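Local coordinates for ribokinase (Cryptococcus neoformans var. grubii serotype A, PDB 6CW5), which probably catalyses the ATP- and magnesium-dependent phosphorylation of D-ribose at O-5, yielding D-ribose 5-phosphate and ADP, at residues 25-30 and 42-47; 151-156 and 182-187; 166-171 and 188-193. One frame throughout, in Å; residues are numbered along the deposited sequence.

Contact 1: 25-30 and 42-47; sequences EFFHLP and TGLTKR
Phe26 and Thr45 face each other as an antiparallel hydrogen-bonded pair, joined in both directions: Phe26 N gives to Thr45 O at 2.7 Å, and Thr45 N to Phe26 O at 2.9 Å. Further along, Gly43 O accepts the NH of His28, and the carbonyl O of His28 receives Thr42 N at 2.7 Å. The backbone groups of Glu25 and Phe27 point to the other side of the strand, where strand 102-109 satisfies them.

A side-chain bond reinforces this pairing diagonally. His28 NE2 and Thr45 OG1 lie 3.1 Å apart, almost straight at 169°, with either able to donate. The hydroxyl lies in the plane of the imidazole, at its edge. His28 reaches it because its CG stands beside the backbone N (chi1 -54°), which carries the ring alongside Gly43 toward Thr45. Both residue types suit the place, since an imidazole nitrogen and a hydroxyl can each donate or accept a hydrogen bond.

On the other face, Glu25 and Lys46 run side by side as extended chains. Their salt bridge is long, 3.8 Å from Glu25 OE2 to Lys46 NZ, and a water closes the gap, donating to Glu25 OE2 at 3.0 Å and accepting from Lys46 NZ at 3.2 Å. Glu25 OE1 has its firmer partner in Arg103, a salt bridge from strand 102-109; with Lys46 more loosely beside OE2, the carboxylate probably stays ionised. Next to it, Leu44 CD1 sits 3.8 Å from the centroid of the Phe27 ring and only 10° off its normal, a CH-pi contact in which the methyl rests over one face.

Such twisted antiparallel pairing is typical of the small lid sheet of ribokinases in the PfkB family. Here strand 22-29 begins with the predicted substrate-binding residues Asn22 to Asp24, and strand 43-49 runs straight into Gly50 to Asn54, predicted likewise.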
loop_
_atom_site.group_PDB
_atom_site.type_symbol
_atom_site.label_atom_id
_atom_site.label_comp_id
_atom_site.label_asym_id
_atom_site.label_seq_id
_atom_site.Cartn_x
_atom_site.Cartn_y
_atom_site.Cartn_z
ATOM N N GLU A 25 15.100 9.132 -20.266
ATOM C CA GLU A 25 15.976 8.972 -21.415
ATOM C C GLU A 25 15.160 9.296 -22.653
ATOM O O GLU A 25 14.235 8.550 -22.997
ATOM C CB GLU A 25 16.523 7.561 -21.461
ATOM C CG GLU A 25 17.528 7.299 -20.370
ATOM C CD GLU A 25 18.115 5.915 -20.494
ATOM O OE1 GLU A 25 17.365 4.949 -20.307
ATOM O OE2 GLU A 25 19.317 5.802 -20.817
ATOM N N PHE A 26 15.484 10.425 -23.296
ATOM C CA PHE A 26 14.822 10.837 -24.529
ATOM C C PHE A 26 15.611 10.299 -25.717
ATOM O O PHE A 26 16.706 10.788 -26.001
ATOM C CB PHE A 26 14.735 12.353 -24.631
ATOM C CG PHE A 26 13.838 12.968 -23.604
ATOM C CD1 PHE A 26 12.500 13.198 -23.892
ATOM C CD2 PHE A 26 14.331 13.308 -22.350
ATOM C CE1 PHE A 26 11.661 13.760 -22.937
ATOM C CE2 PHE A 26 13.493 13.876 -21.384
ATOM C CZ PHE A 26 12.164 14.098 -21.683
ATOM N N PHE A 27 15.018 9.347 -26.432
ATOM C CA PHE A 27 15.560 8.818 -27.679
ATOM C C PHE A 27 14.909 9.551 -28.851
ATOM O O PHE A 27 13.704 9.403 -29.097
ATOM C CB PHE A 27 15.302 7.319 -27.746
ATOM C CG PHE A 27 16.119 6.524 -26.785
ATOM C CD1 PHE A 27 17.344 6.003 -27.166
ATOM C CD2 PHE A 27 15.654 6.269 -25.502
ATOM C CE1 PHE A 27 18.114 5.258 -26.251
ATOM C CE2 PHE A 27 16.398 5.533 -24.594
ATOM C CZ PHE A 27 17.627 5.014 -24.956
ATOM N N HIS A 28 15.694 10.338 -29.574
ATOM C CA HIS A 28 15.143 11.098 -30.688
ATOM C C HIS A 28 14.991 10.202 -31.912
ATOM O O HIS A 28 15.952 9.557 -32.353
ATOM C CB HIS A 28 16.033 12.313 -30.954
ATOM C CG HIS A 28 16.232 13.145 -29.724
ATOM N ND1 HIS A 28 15.328 14.103 -29.319
ATOM C CD2 HIS A 28 17.190 13.102 -28.766
ATOM C CE1 HIS A 28 15.736 14.637 -28.183
ATOM N NE2 HIS A 28 16.866 14.049 -27.827
ATOM N N LEU A 29 13.787 10.185 -32.483
ATOM C CA LEU A 29 13.439 9.224 -33.523
ATOM C C LEU A 29 12.608 9.881 -34.618
ATOM O O LEU A 29 11.919 10.870 -34.363
ATOM C CB LEU A 29 12.644 8.066 -32.902
ATOM C CG LEU A 29 13.481 7.090 -32.074
ATOM C CD1 LEU A 29 12.568 6.404 -31.064
ATOM C CD2 LEU A 29 14.113 6.081 -32.980
ATOM N N PRO A 30 12.655 9.357 -35.848
ATOM C CA PRO A 30 11.798 9.932 -36.892
ATOM C C PRO A 30 10.330 9.646 -36.670
ATOM O O PRO A 30 9.490 10.417 -37.154
ATOM C CB PRO A 30 12.314 9.281 -38.186
ATOM C CG PRO A 30 12.953 8.011 -37.732
ATOM C CD PRO A 30 13.509 8.271 -36.363
ATOM N N THR A 42 18.461 9.112 -33.342
ATOM C CA THR A 42 19.422 10.099 -33.832
ATOM C C THR A 42 20.179 10.787 -32.709
ATOM O O THR A 42 21.103 11.555 -32.988
ATOM C CB THR A 42 18.717 11.170 -34.670
ATOM O OG1 THR A 42 17.686 11.775 -33.879
ATOM C CG2 THR A 42 18.135 10.558 -35.945
ATOM N N GLY A 43 19.808 10.524 -31.469
ATOM C CA GLY A 43 20.388 11.206 -30.328
ATOM C C GLY A 43 19.696 10.690 -29.085
ATOM O O GLY A 43 18.614 10.106 -29.155
ATOM N N LEU A 44 20.368 10.875 -27.951
ATOM C CA LEU A 44 19.829 10.475 -26.654
ATOM C C LEU A 44 20.121 11.606 -25.685
ATOM O O LEU A 44 21.246 12.112 -25.643
ATOM C CB LEU A 44 20.461 9.163 -26.164
ATOM C CG LEU A 44 20.371 8.765 -24.702
ATOM C CD1 LEU A 44 18.911 8.542 -24.307
ATOM C CD2 LEU A 44 21.191 7.506 -24.460
ATOM N N THR A 45 19.107 12.000 -24.923
ATOM C CA THR A 45 19.224 13.042 -23.924
ATOM C C THR A 45 18.728 12.458 -22.611
ATOM O O THR A 45 17.652 11.884 -22.578
ATOM C CB THR A 45 18.377 14.269 -24.302
ATOM O OG1 THR A 45 18.798 14.785 -25.568
ATOM C CG2 THR A 45 18.515 15.357 -23.251
ATOM N N LYS A 46 19.532 12.565 -21.551
ATOM C CA LYS A 46 19.108 12.112 -20.232
ATOM C C LYS A 46 18.772 13.329 -19.389
ATOM O O LYS A 46 19.551 14.286 -19.339
ATOM C CB LYS A 46 20.191 11.284 -19.535
ATOM C CG LYS A 46 20.355 9.860 -20.062
ATOM C CD LYS A 46 21.095 8.983 -19.034
ATOM C CE LYS A 46 21.573 7.670 -19.657
ATOM N NZ LYS A 46 22.245 6.788 -18.664
ATOM N N ARG A 47 17.627 13.293 -18.708
ATOM C CA ARG A 47 17.231 14.428 -17.885
ATOM C C ARG A 47 16.564 13.904 -16.626
ATOM O O ARG A 47 16.014 12.803 -16.622
ATOM C CB ARG A 47 16.275 15.364 -18.643
ATOM C CG ARG A 47 16.813 15.850 -19.988
ATOM C CD ARG A 47 16.363 17.248 -20.281
ATOM N NE ARG A 47 16.874 17.761 -21.548
ATOM C CZ ARG A 47 17.943 18.540 -21.656
ATOM N NH1 ARG A 47 18.619 18.889 -20.571
ATOM N NH2 ARG A 47 18.334 18.969 -22.848
HETATM O O HOH W 1 20.236 4.273 -18.377
#

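Contact 2: 151-156 and 182-187; sequences STLAYL and REFPWK
Phe184, whose ring meets Leu153 and Leu156, has its carbonyl O bound by Trp186 N at 2.8 Å. This bond closes an inverse gamma turn centred on Pro185. Proline suits the centre of so tight a bend, as its ring already restrains the backbone, and the turn presents that ring to helix 149-161.

Two leucine methyls do the touching from the helix. Leu153 CD2 presses on Pro185 CD at 3.4 Å, tighter than usual for two carbons, and also lies 3.7 Å from Phe184 CD1. One helical turn on, Leu156 CD2 comes within 3.5 Å of Phe184 CE2 and reaches Pro185 CG at 4.0 Å. Leu156 has its CG anti to the backbone N (chi1 173°), which extends the branched end toward the turn, where it crosses the phenylalanine at about a right angle. The Phe184 ring also stacks with that of Phe170 in the neighbouring strand. Elsewhere on the helix, Ala154 packs on Ser150 of the second subunit.

No hydrogen bond joins the two segments. Their attachment therefore rests on apolar burial, with one notably close carbon pair at Leu153 and Pro185, while the bond from Trp186 N to Phe184 O acts within its own segment, shaping the turn that offers Pro185 to the leucines.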
loop_
_atom_site.group_PDB
_atom_site.type_symbol
_atom_site.label_atom_id
_atom_site.label_comp_id
_atom_site.label_asym_id
_atom_site.label_seq_id
_atom_site.Cartn_x
_atom_site.Cartn_y
_atom_site.Cartn_z
ATOM N N SER A 151 0.293 2.377 -1.785
ATOM C CA SER A 151 0.950 3.461 -1.041
ATOM C C SER A 151 0.254 4.787 -1.318
ATOM O O SER A 151 -0.084 5.533 -0.390
ATOM C CB SER A 151 2.443 3.505 -1.397
ATOM O OG SER A 151 3.161 4.450 -0.593
ATOM N N THR A 152 -0.026 5.078 -2.591
ATOM C CA THR A 152 -0.834 6.252 -2.908
ATOM C C THR A 152 -2.170 6.222 -2.154
ATOM O O THR A 152 -2.581 7.224 -1.560
ATOM C CB THR A 152 -1.048 6.331 -4.418
ATOM O OG1 THR A 152 0.208 6.572 -5.076
ATOM C CG2 THR A 152 -2.068 7.447 -4.784
ATOM N N LEU A 153 -2.862 5.073 -2.156
ATOM C CA LEU A 153 -4.138 4.983 -1.434
ATOM C C LEU A 153 -3.959 5.283 0.056
ATOM O O LEU A 153 -4.804 5.952 0.678
ATOM C CB LEU A 153 -4.727 3.581 -1.601
ATOM C CG LEU A 153 -5.130 3.258 -3.046
ATOM C CD1 LEU A 153 -5.435 1.779 -3.119
ATOM C CD2 LEU A 153 -6.381 4.057 -3.405
ATOM N N ALA A 154 -2.898 4.737 0.655
ATOM C CA ALA A 154 -2.675 4.937 2.086
ATOM C C ALA A 154 -2.466 6.413 2.409
ATOM O O ALA A 154 -3.031 6.931 3.388
ATOM C CB ALA A 154 -1.470 4.094 2.539
ATOM N N TYR A 155 -1.653 7.110 1.609
ATOM C CA TYR A 155 -1.394 8.521 1.898
ATOM C C TYR A 155 -2.641 9.372 1.670
ATOM O O TYR A 155 -2.950 10.267 2.473
ATOM C CB TYR A 155 -0.261 9.047 1.025
ATOM C CG TYR A 155 1.120 8.664 1.515
ATOM C CD1 TYR A 155 1.520 7.334 1.559
ATOM C CD2 TYR A 155 2.014 9.637 1.948
ATOM C CE1 TYR A 155 2.814 7.001 2.008
ATOM C CE2 TYR A 155 3.286 9.317 2.382
ATOM C CZ TYR A 155 3.678 7.990 2.410
ATOM O OH TYR A 155 4.950 7.665 2.866
ATOM N N LEU A 156 -3.366 9.110 0.585
ATOM C CA LEU A 156 -4.614 9.855 0.345
ATOM C C LEU A 156 -5.620 9.626 1.459
ATOM O O LEU A 156 -6.292 10.569 1.923
ATOM C CB LEU A 156 -5.221 9.440 -1.002
ATOM C CG LEU A 156 -6.618 10.022 -1.302
ATOM C CD1 LEU A 156 -6.512 11.525 -1.421
ATOM C CD2 LEU A 156 -7.141 9.426 -2.606
ATOM N N ARG A 182 -12.816 2.452 -10.249
ATOM C CA ARG A 182 -14.127 2.308 -9.621
ATOM C C ARG A 182 -14.051 2.103 -8.120
ATOM O O ARG A 182 -15.029 2.403 -7.414
ATOM C CB ARG A 182 -14.898 1.137 -10.239
ATOM C CG ARG A 182 -15.307 1.385 -11.669
ATOM C CD ARG A 182 -16.172 0.230 -12.203
ATOM N NE ARG A 182 -15.418 -0.998 -12.462
ATOM C CZ ARG A 182 -14.934 -1.328 -13.657
ATOM N NH1 ARG A 182 -15.084 -0.509 -14.700
ATOM N NH2 ARG A 182 -14.285 -2.470 -13.808
ATOM N N GLU A 183 -12.916 1.638 -7.608
ATOM C CA GLU A 183 -12.787 1.360 -6.177
ATOM C C GLU A 183 -11.994 2.430 -5.448
ATOM O O GLU A 183 -11.815 2.328 -4.231
ATOM C CB GLU A 183 -12.112 -0.007 -5.984
ATOM C CG GLU A 183 -13.049 -1.153 -6.408
ATOM C CD GLU A 183 -12.315 -2.408 -6.827
ATOM O OE1 GLU A 183 -11.217 -2.658 -6.287
ATOM O OE2 GLU A 183 -12.844 -3.129 -7.711
ATOM N N PHE A 184 -11.492 3.415 -6.181
ATOM C CA PHE A 184 -10.652 4.459 -5.611
ATOM C C PHE A 184 -11.442 5.312 -4.618
ATOM O O PHE A 184 -12.637 5.586 -4.827
ATOM C CB PHE A 184 -10.095 5.289 -6.767
ATOM C CG PHE A 184 -8.932 6.165 -6.411
ATOM C CD1 PHE A 184 -7.625 5.682 -6.502
ATOM C CD2 PHE A 184 -9.142 7.487 -6.054
ATOM C CE1 PHE A 184 -6.543 6.495 -6.200
ATOM C CE2 PHE A 184 -8.055 8.329 -5.765
ATOM C CZ PHE A 184 -6.762 7.824 -5.831
ATOM N N PRO A 185 -10.823 5.717 -3.489
ATOM C CA PRO A 185 -11.550 6.469 -2.449
ATOM C C PRO A 185 -11.670 7.947 -2.810
ATOM O O PRO A 185 -11.065 8.818 -2.205
ATOM C CB PRO A 185 -10.685 6.232 -1.206
ATOM C CG PRO A 185 -9.285 6.171 -1.781
ATOM C CD PRO A 185 -9.441 5.389 -3.080
ATOM N N TRP A 186 -12.459 8.227 -3.856
ATOM C CA TRP A 186 -12.640 9.596 -4.329
ATOM C C TRP A 186 -13.116 10.532 -3.232
ATOM O O TRP A 186 -12.851 11.737 -3.301
ATOM C CB TRP A 186 -13.649 9.615 -5.477
ATOM C CG TRP A 186 -13.142 8.777 -6.626
ATOM C CD1 TRP A 186 -13.637 7.572 -7.031
ATOM C CD2 TRP A 186 -12.029 9.070 -7.481
ATOM N NE1 TRP A 186 -12.905 7.102 -8.094
ATOM C CE2 TRP A 186 -11.917 8.001 -8.398
ATOM C CE3 TRP A 186 -11.121 10.136 -7.574
ATOM C CZ2 TRP A 186 -10.926 7.957 -9.400
ATOM C CZ3 TRP A 186 -10.145 10.099 -8.574
ATOM C CH2 TRP A 186 -10.052 9.008 -9.470
ATOM N N LYS A 187 -13.851 10.020 -2.246
ATOM C CA LYS A 187 -14.368 10.928 -1.227
ATOM C C LYS A 187 -13.263 11.646 -0.471
ATOM O O LYS A 187 -13.533 12.699 0.113
ATOM C CB LYS A 187 -15.271 10.192 -0.235
ATOM C CG LYS A 187 -14.572 9.099 0.545
ATOM C CD LYS A 187 -15.520 8.378 1.467
ATOM C CE LYS A 187 -14.829 7.207 2.137
ATOM N NZ LYS A 187 -15.758 6.499 3.056
#

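Contact 3: 166-171 and 188-193; sequences LTSVFN and HLSWLI
Ser168 tucks its OG between its own N and carbonyl carbon (chi1 51°), while Ser190 swings its hydroxyl beside its backbone N (chi1 -47°). Each hydroxyl oxygen thus accepts the backbone N-H of the other serine: Ser168 N gives to Ser190 OG at 2.9 Å, and Ser190 N to Ser168 OG at 3.0 Å. Serine suits both positions, being short enough to hold its hydroxyl close to the backbone of the facing segment just where regular strand pairing begins. A water adds to the grip, bridging Ser168 OG to the carbonyls of Leu166 and His188.

From there the strands run parallel. Ser168 O takes Trp191 N at 2.8 Å, Trp191 O takes Phe170 N at 2.9 Å, and Phe170 O takes Ile193 N at 2.9 Å. At the far end Asn171 carries the pairing on through its side chain, with ND2 giving to Ile193 O at 2.9 Å from 39° above the carbonyl plane. That bond uses one end of the amide, and OD1 has a weak bond to Gln55. Asn171 lies close to Lys51 and Asp281, the predicted substrate-binding residue and proton acceptor.

Apolar groups fill both faces. Val169 CG1 meets Ile193 CD1 at 3.6 Å, and across the sheet Leu189 CD1 lies 3.4 Å from Phe170 CB.

The pair forms the two strands of a beta-alpha-beta unit around helix 178-183, in the middle of the large sheet. Helix 279-292 covers the Val169 and Trp191 face, helix 149-161 packs against Ser168 and His188, and strand 140-143 pairs along the other edge of strand 167-170.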
loop_
_atom_site.group_PDB
_atom_site.type_symbol
_atom_site.label_atom_id
_atom_site.label_comp_id
_atom_site.label_asym_id
_atom_site.label_seq_id
_atom_site.Cartn_x
_atom_site.Cartn_y
_atom_site.Cartn_z
ATOM N N LEU A 166 -6.309 17.221 4.879
ATOM C CA LEU A 166 -5.430 17.934 3.968
ATOM C C LEU A 166 -6.165 18.223 2.673
ATOM O O LEU A 166 -7.149 17.571 2.334
ATOM C CB LEU A 166 -4.182 17.111 3.636
ATOM C CG LEU A 166 -3.060 17.152 4.688
ATOM C CD1 LEU A 166 -3.475 16.552 6.011
ATOM C CD2 LEU A 166 -1.888 16.391 4.132
ATOM N N THR A 167 -5.638 19.172 1.917
ATOM C CA THR A 167 -6.064 19.366 0.539
ATOM C C THR A 167 -5.256 18.411 -0.323
ATOM O O THR A 167 -4.033 18.547 -0.428
ATOM C CB THR A 167 -5.841 20.810 0.112
ATOM O OG1 THR A 167 -6.624 21.685 0.928
ATOM C CG2 THR A 167 -6.241 20.978 -1.338
ATOM N N SER A 168 -5.912 17.421 -0.909
ATOM C CA SER A 168 -5.196 16.411 -1.681
ATOM C C SER A 168 -5.475 16.601 -3.164
ATOM O O SER A 168 -6.597 16.925 -3.557
ATOM C CB SER A 168 -5.600 15.011 -1.248
ATOM O OG SER A 168 -7.015 14.933 -1.270
ATOM N N VAL A 169 -4.456 16.353 -3.983
ATOM C CA VAL A 169 -4.481 16.606 -5.421
ATOM C C VAL A 169 -3.915 15.370 -6.100
ATOM O O VAL A 169 -2.828 14.916 -5.742
ATOM C CB VAL A 169 -3.654 17.860 -5.779
ATOM C CG1 VAL A 169 -3.688 18.125 -7.265
ATOM C CG2 VAL A 169 -4.167 19.078 -5.023
ATOM N N PHE A 170 -4.667 14.800 -7.047
ATOM C CA PHE A 170 -4.288 13.522 -7.649
ATOM C C PHE A 170 -4.251 13.656 -9.162
ATOM O O PHE A 170 -5.164 14.236 -9.755
ATOM C CB PHE A 170 -5.296 12.470 -7.230
ATOM C CG PHE A 170 -5.134 11.116 -7.886
ATOM C CD1 PHE A 170 -3.931 10.425 -7.836
ATOM C CD2 PHE A 170 -6.246 10.484 -8.446
ATOM C CE1 PHE A 170 -3.821 9.153 -8.378
ATOM C CE2 PHE A 170 -6.134 9.229 -9.011
ATOM C CZ PHE A 170 -4.923 8.545 -8.957
ATOM N N ASN A 171 -3.203 13.112 -9.780
ATOM C CA ASN A 171 -3.058 13.080 -11.236
ATOM C C ASN A 171 -2.912 11.607 -11.621
ATOM O O ASN A 171 -1.876 10.982 -11.313
ATOM C CB ASN A 171 -1.835 13.923 -11.615
ATOM C CG ASN A 171 -1.482 13.895 -13.100
ATOM O OD1 ASN A 171 -0.293 13.878 -13.445
ATOM N ND2 ASN A 171 -2.486 13.959 -13.978
ATOM N N HIS A 188 -12.032 11.110 -0.448
ATOM C CA HIS A 188 -10.922 11.740 0.274
ATOM C C HIS A 188 -10.184 12.777 -0.548
ATOM O O HIS A 188 -9.330 13.490 -0.007
ATOM C CB HIS A 188 -9.896 10.677 0.722
ATOM C CG HIS A 188 -10.451 9.714 1.719
ATOM N ND1 HIS A 188 -11.225 10.125 2.784
ATOM C CD2 HIS A 188 -10.357 8.365 1.817
ATOM C CE1 HIS A 188 -11.580 9.070 3.497
ATOM N NE2 HIS A 188 -11.060 7.993 2.934
ATOM N N LEU A 189 -10.487 12.880 -1.831
ATOM C CA LEU A 189 -9.679 13.658 -2.759
ATOM C C LEU A 189 -10.240 15.064 -2.918
ATOM O O LEU A 189 -11.431 15.231 -3.204
ATOM C CB LEU A 189 -9.644 12.966 -4.120
ATOM C CG LEU A 189 -8.776 13.675 -5.126
ATOM C CD1 LEU A 189 -7.317 13.581 -4.681
ATOM C CD2 LEU A 189 -8.986 12.974 -6.487
ATOM N N SER A 190 -9.379 16.074 -2.767
ATOM C CA SER A 190 -9.872 17.440 -2.961
ATOM C C SER A 190 -9.900 17.835 -4.431
ATOM O O SER A 190 -10.839 18.514 -4.866
ATOM C CB SER A 190 -9.014 18.453 -2.199
ATOM O OG SER A 190 -8.771 18.036 -0.856
ATOM N N TRP A 191 -8.853 17.479 -5.185
ATOM C CA TRP A 191 -8.714 17.901 -6.577
ATOM C C TRP A 191 -8.226 16.762 -7.449
ATOM O O TRP A 191 -7.243 16.097 -7.114
ATOM C CB TRP A 191 -7.726 19.060 -6.720
ATOM C CG TRP A 191 -8.259 20.364 -6.220
ATOM C CD1 TRP A 191 -8.023 20.952 -5.014
ATOM C CD2 TRP A 191 -9.117 21.245 -6.945
ATOM N NE1 TRP A 191 -8.690 22.166 -4.947
ATOM C CE2 TRP A 191 -9.370 22.358 -6.124
ATOM C CE3 TRP A 191 -9.697 21.191 -8.220
ATOM C CZ2 TRP A 191 -10.174 23.422 -6.535
ATOM C CZ3 TRP A 191 -10.490 22.250 -8.635
ATOM C CH2 TRP A 191 -10.726 23.348 -7.786
ATOM N N LEU A 192 -8.891 16.565 -8.583
ATOM C CA LEU A 192 -8.414 15.665 -9.627
ATOM C C LEU A 192 -7.876 16.515 -10.770
ATOM O O LEU A 192 -8.574 17.411 -11.249
ATOM C CB LEU A 192 -9.556 14.770 -10.128
ATOM C CG LEU A 192 -9.317 13.968 -11.419
ATOM C CD1 LEU A 192 -8.346 12.795 -11.127
ATOM C CD2 LEU A 192 -10.645 13.432 -11.968
ATOM N N ILE A 193 -6.659 16.217 -11.230
ATOM C CA ILE A 193 -6.074 16.881 -12.392
ATOM C C ILE A 193 -5.909 15.842 -13.492
ATOM O O ILE A 193 -5.169 14.862 -13.322
ATOM C CB ILE A 193 -4.722 17.537 -12.079
ATOM C CG1 ILE A 193 -4.840 18.515 -10.923
ATOM C CG2 ILE A 193 -4.227 18.305 -13.322
ATOM C CD1 ILE A 193 -3.519 19.274 -10.676
HETATM O O HOH W 2 -7.541 14.897 1.417
#

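The three contacts divide between two sheets. Contact 1 belongs to the four-stranded sheet, while contact 3 pairs two central strands of the nine-stranded sheet. Contact 2 sets helix 149-161 against the turn after helix 178-183. Contact 1 closes before the others open along the chain, and its centre lies 35 Å from that of contact 2 and 33 Å from that of contact 3, on the opposite side of the chain's centre. Contacts 2 and 3 have centres 10 Å apart and touch, and their segments alternate in sequence, contact 2 packing helix and turn on the sheet that contact 3 helps build. This matches the ribokinase architecture, in which a large alpha/beta domain carries a small lid sheet.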